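Local coordinates for putative transcriptional regulator TRANSCRIPTION REGULATOR protein (Rhizobium meliloti, PDB 5NLA) that binds c-di-GMP and regulates extracellular polysaccharide production as an AraC-like transcriptional activator, probably by recognising specific DNA sequences, at residues E253-Y258 with R275-S280; L177-A182 with Y258-L263. All blocks are in the same frame, centred on the assembly; numbering follows the deposited sequence.

Interaction 1. Residues E253-Y258 with R275-S280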
# COMPACT_ATOMS: atom_id res chain seq x y z
N GLU A 253 9.85 -6.02 1.25
CA GLU A 253 8.87 -6.97 1.78
C GLU A 253 9.60 -8.21 2.33
O GLU A 253 9.25 -8.71 3.40
CB GLU A 253 7.83 -7.33 0.70
CG GLU A 253 6.38 -7.45 1.18
CD GLU A 253 5.89 -8.87 1.25
OE1 GLU A 253 6.62 -9.69 1.86
OE2 GLU A 253 4.80 -9.16 0.71
N ARG A 254 10.63 -8.67 1.62
CA ARG A 254 11.43 -9.81 2.08
C ARG A 254 12.22 -9.50 3.35
O ARG A 254 12.32 -10.35 4.23
CB ARG A 254 12.33 -10.35 0.97
CG ARG A 254 11.57 -11.24 -0.00
CD ARG A 254 12.45 -11.87 -1.06
NE ARG A 254 13.02 -10.83 -1.92
CZ ARG A 254 14.32 -10.66 -2.20
NH1 ARG A 254 15.26 -11.48 -1.71
NH2 ARG A 254 14.68 -9.65 -2.99
N ALA A 255 12.74 -8.28 3.45
CA ALA A 255 13.45 -7.80 4.64
C ALA A 255 12.53 -7.63 5.85
O ALA A 255 12.85 -8.11 6.95
CB ALA A 255 14.14 -6.48 4.35
N HIS A 256 11.40 -6.95 5.66
CA HIS A 256 10.43 -6.78 6.74
C HIS A 256 9.88 -8.11 7.27
O HIS A 256 9.61 -8.23 8.48
CB HIS A 256 9.27 -5.86 6.32
CG HIS A 256 9.58 -4.40 6.42
ND1 HIS A 256 8.85 -3.44 5.74
CD2 HIS A 256 10.53 -3.72 7.10
CE1 HIS A 256 9.33 -2.25 6.01
NE2 HIS A 256 10.35 -2.39 6.84
N ARG A 257 9.74 -9.10 6.38
CA ARG A 257 9.30 -10.44 6.76
C ARG A 257 10.38 -11.18 7.51
O ARG A 257 10.12 -11.75 8.58
CB ARG A 257 8.90 -11.26 5.53
CG ARG A 257 8.26 -12.60 5.88
CD ARG A 257 7.83 -13.38 4.66
NE ARG A 257 8.95 -13.64 3.75
CZ ARG A 257 8.83 -14.15 2.53
NH1 ARG A 257 7.63 -14.48 2.04
NH2 ARG A 257 9.91 -14.33 1.77
N TYR A 258 11.59 -11.20 6.95
CA TYR A 258 12.72 -11.85 7.60
C TYR A 258 12.82 -11.35 9.04
O TYR A 258 12.79 -12.14 9.97
CB TYR A 258 14.02 -11.59 6.85
CG TYR A 258 15.17 -12.35 7.45
CD1 TYR A 258 15.40 -13.67 7.08
CD2 TYR A 258 15.99 -11.78 8.41
CE1 TYR A 258 16.44 -14.39 7.65
CE2 TYR A 258 17.03 -12.49 8.99
CZ TYR A 258 17.26 -13.80 8.61
OH TYR A 258 18.30 -14.49 9.21
N ARG A 275 22.96 -11.13 3.92
CA ARG A 275 23.28 -12.46 3.42
C ARG A 275 21.98 -13.15 2.97
O ARG A 275 21.86 -13.56 1.82
CB ARG A 275 24.00 -13.26 4.50
CG ARG A 275 24.62 -14.56 4.01
CD ARG A 275 25.40 -15.27 5.12
NE ARG A 275 24.57 -15.45 6.32
CZ ARG A 275 24.90 -15.11 7.57
NH1 ARG A 275 26.08 -14.58 7.88
NH2 ARG A 275 24.01 -15.32 8.54
N GLU A 276 20.99 -13.17 3.86
CA GLU A 276 19.73 -13.89 3.63
C GLU A 276 18.68 -13.14 2.77
O GLU A 276 17.52 -13.55 2.73
CB GLU A 276 19.16 -14.35 4.98
CG GLU A 276 20.17 -15.20 5.76
CD GLU A 276 19.62 -15.89 7.00
OE1 GLU A 276 18.56 -16.54 6.94
OE2 GLU A 276 20.29 -15.84 8.06
N LEU A 277 19.07 -12.04 2.12
CA LEU A 277 18.34 -11.43 1.00
C LEU A 277 19.11 -11.52 -0.33
O LEU A 277 18.54 -11.23 -1.38
CB LEU A 277 18.07 -9.95 1.29
CG LEU A 277 17.12 -9.59 2.44
CD1 LEU A 277 17.14 -8.09 2.69
CD2 LEU A 277 15.70 -10.06 2.18
N GLY A 278 20.39 -11.90 -0.29
CA GLY A 278 21.25 -11.88 -1.47
C GLY A 278 21.60 -10.47 -1.87
O GLY A 278 21.51 -10.11 -3.05
N ILE A 279 21.99 -9.67 -0.88
CA ILE A 279 22.18 -8.23 -1.09
C ILE A 279 23.28 -7.65 -0.19
O ILE A 279 23.60 -8.22 0.86
CB ILE A 279 20.81 -7.49 -0.94
CG1 ILE A 279 20.78 -6.22 -1.78
CG2 ILE A 279 20.45 -7.20 0.52
CD1 ILE A 279 20.97 -6.41 -3.27
N SER A 280 23.88 -6.56 -0.65
CA SER A 280 24.98 -5.88 0.05
C SER A 280 24.53 -5.07 1.26
O SER A 280 23.34 -4.77 1.42
CB SER A 280 25.70 -4.93 -0.92
OG SER A 280 24.83 -3.90 -1.39
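The phenol of Tyr258 meets the carboxylate of Glu276 almost at a right angle. The ring and carboxylate planes lie 77° apart, and Tyr258 OH is 2.7 Å from Glu276 OE2. Glu276 OE1 sits at the ring edge, near its plane. It is part of a surface contact between helix 251-261 and the turn of a helix-turn-helix. That turn joins helix 270-275 to helix 281-288, the arrangement by which AraC-family regulators probably bind DNA. Helix 270-275 ends in a Schellman motif, with Gly278 as its C-prime residue at positive phi.

Tyr258 has CG anti to its own N (chi1 -175°), which carries the ring away from helix 251-261 toward Glu276. Its hydroxyl also hydrogen-bonds Thr272 OG1 in helix 270-275. A valine in place of Tyr258 has no hydroxyl or ring, and would probably leave Thr272 OG1 without this partner and open a gap beside the carbon chain of Glu276, whose CB now lies 3.8 Å from Tyr258 CE1.

Leu277 forms the apolar part of the contact. Its two methyls divide the work. CD1 packs 3.8 Å from Ala255 CB. CD2 lies 3.6 Å from Arg254 CB, the root of the arginine side chain. The backbones come nearest here, with 7.1 Å between Ala255 CA and Leu277 CA.

The stronger polar partner of Arg254 is Met249, whose O accepts a hydrogen bond from NE. The chain bends at chi3, which brings the guanidinium edge-on to the turn. There Arg254 NH1 gives a weak hydrogen bond to Leu277 O, 3.3 Å long and with an angle of 152° at the hydrogen.

Interaction 2. Residues L177-A182 with Y258-L263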
# COMPACT_ATOMS: atom_id res chain seq x y z
N LEU A 177 1.68 -4.18 10.65
CA LEU A 177 0.27 -4.17 11.05
C LEU A 177 -0.40 -5.54 10.85
O LEU A 177 -1.12 -6.02 11.73
CB LEU A 177 -0.52 -3.10 10.27
CG LEU A 177 -1.47 -2.22 11.09
CD1 LEU A 177 -2.52 -3.05 11.80
CD2 LEU A 177 -0.69 -1.36 12.09
N LEU A 178 -0.11 -6.16 9.71
CA LEU A 178 -0.73 -7.42 9.32
C LEU A 178 0.27 -8.59 9.21
O LEU A 178 -0.12 -9.67 8.76
CB LEU A 178 -1.45 -7.24 7.98
CG LEU A 178 -2.53 -6.15 7.89
CD1 LEU A 178 -2.86 -5.76 6.45
CD2 LEU A 178 -3.79 -6.61 8.60
N ALA A 179 1.51 -8.40 9.64
CA ALA A 179 2.56 -9.42 9.51
C ALA A 179 2.19 -10.77 10.17
O ALA A 179 2.62 -11.83 9.70
CB ALA A 179 3.88 -8.90 10.06
N ASP A 180 1.40 -10.71 11.24
CA ASP A 180 0.91 -11.93 11.90
C ASP A 180 0.15 -12.87 10.96
O ASP A 180 0.33 -14.08 11.02
CB ASP A 180 0.05 -11.60 13.12
CG ASP A 180 0.87 -11.19 14.35
OD1 ASP A 180 2.12 -11.27 14.32
OD2 ASP A 180 0.24 -10.80 15.36
N ASP A 181 -0.69 -12.31 10.08
CA ASP A 181 -1.45 -13.13 9.12
C ASP A 181 -0.84 -13.08 7.70
O ASP A 181 -1.55 -13.18 6.71
CB ASP A 181 -2.94 -12.73 9.13
CG ASP A 181 -3.66 -13.17 10.42
OD1 ASP A 181 -3.68 -12.40 11.41
OD2 ASP A 181 -4.23 -14.29 10.44
N ALA A 182 0.49 -12.99 7.62
CA ALA A 182 1.19 -12.83 6.33
C ALA A 182 1.14 -14.06 5.42
O ALA A 182 1.34 -13.92 4.21
CB ALA A 182 2.64 -12.44 6.57
N TYR A 258 11.59 -11.20 6.95
CA TYR A 258 12.72 -11.85 7.60
C TYR A 258 12.82 -11.35 9.04
O TYR A 258 12.79 -12.14 9.97
CB TYR A 258 14.02 -11.59 6.85
CG TYR A 258 15.17 -12.35 7.45
CD1 TYR A 258 15.40 -13.67 7.08
CD2 TYR A 258 15.99 -11.78 8.41
CE1 TYR A 258 16.44 -14.39 7.65
CE2 TYR A 258 17.03 -12.49 8.99
CZ TYR A 258 17.26 -13.80 8.61
OH TYR A 258 18.30 -14.49 9.21
N ILE A 259 12.88 -10.04 9.21
CA ILE A 259 12.91 -9.41 10.53
C ILE A 259 11.76 -9.86 11.41
O ILE A 259 11.99 -10.19 12.57
CB ILE A 259 12.95 -7.86 10.43
CG1 ILE A 259 14.36 -7.41 10.02
CG2 ILE A 259 12.56 -7.19 11.76
CD1 ILE A 259 14.44 -5.97 9.57
N HIS A 260 10.55 -9.87 10.88
CA HIS A 260 9.37 -10.30 11.66
C HIS A 260 9.52 -11.72 12.18
O HIS A 260 9.24 -11.99 13.35
CB HIS A 260 8.08 -10.17 10.83
CG HIS A 260 6.84 -10.64 11.55
ND1 HIS A 260 6.04 -9.79 12.27
CD2 HIS A 260 6.29 -11.87 11.65
CE1 HIS A 260 5.03 -10.48 12.79
NE2 HIS A 260 5.16 -11.74 12.43
N LEU A 261 9.97 -12.63 11.31
CA LEU A 261 10.15 -14.03 11.67
C LEU A 261 11.29 -14.28 12.67
O LEU A 261 11.16 -15.10 13.58
CB LEU A 261 10.36 -14.90 10.43
CG LEU A 261 9.20 -14.97 9.44
CD1 LEU A 261 9.58 -15.86 8.26
CD2 LEU A 261 7.93 -15.48 10.09
N ASN A 262 12.39 -13.55 12.50
CA ASN A 262 13.60 -13.78 13.28
C ASN A 262 13.90 -12.64 14.26
O ASN A 262 15.06 -12.33 14.54
CB ASN A 262 14.76 -13.99 12.31
CG ASN A 262 14.40 -14.94 11.18
OD1 ASN A 262 14.05 -16.09 11.41
ND2 ASN A 262 14.46 -14.44 9.95
N LEU A 263 12.83 -12.04 14.79
CA LEU A 263 12.95 -10.88 15.67
C LEU A 263 13.59 -11.28 17.01
O LEU A 263 14.47 -10.58 17.53
CB LEU A 263 11.57 -10.25 15.89
CG LEU A 263 11.41 -8.87 16.56
CD1 LEU A 263 11.59 -8.95 18.07
CD2 LEU A 263 12.36 -7.84 15.96
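Ala179 and His260 mark the closest approach of the two backbones, with their CA atoms 7.2 Å apart. Ala179 points its CB toward helix 251-261, just after the short helix 175-178. His260 reaches back from helix 251-261. Its CG is anti to the backbone N (chi1 177°), which extends the imidazole across to the other segment. The methyl of Ala179 then lies over one face of the ring in a CH-pi contact. Ala179 CB is 3.5 Å from the His260 ring centroid and 26° off the ring normal, displaced toward ND1 and CE1.

Helix 175-178 follows strand 166-173 of the seven-stranded antiparallel sheet. The contact therefore sets the segment that follows a central strand of this sheet against helix 251-261, which also packs on the helix-turn-helix.

Asp180 approaches the same imidazole differently. Its OD1 comes in at the ring edge, in plane, 3.4 Å from His260 CE1. The carboxylate itself is turned 65° from the ring plane. The ring has its hydrogen-bond partner in Glu176, whose OE1 meets His260 ND1 and limits the ring's rotation. Two acidic groups this close would probably favour a positively charged imidazole.

Both interactions use helix 251-261, and Tyr258 belongs to a segment of each, although it makes contact only in interaction 1. Their centres are 13 Å apart. They lie about 19 Å and 16 Å from the centre of the chain, on the same side of it. Tyr258 and His260 send their rings in broadly opposite directions, one to the turn of the helix-turn-helix and the other to the segment after helix 175-178. The helix thus stands between these two parts. His256 and Arg257 add to the second side by touching Tyr175, and Arg257 also forms a salt bridge with Glu186.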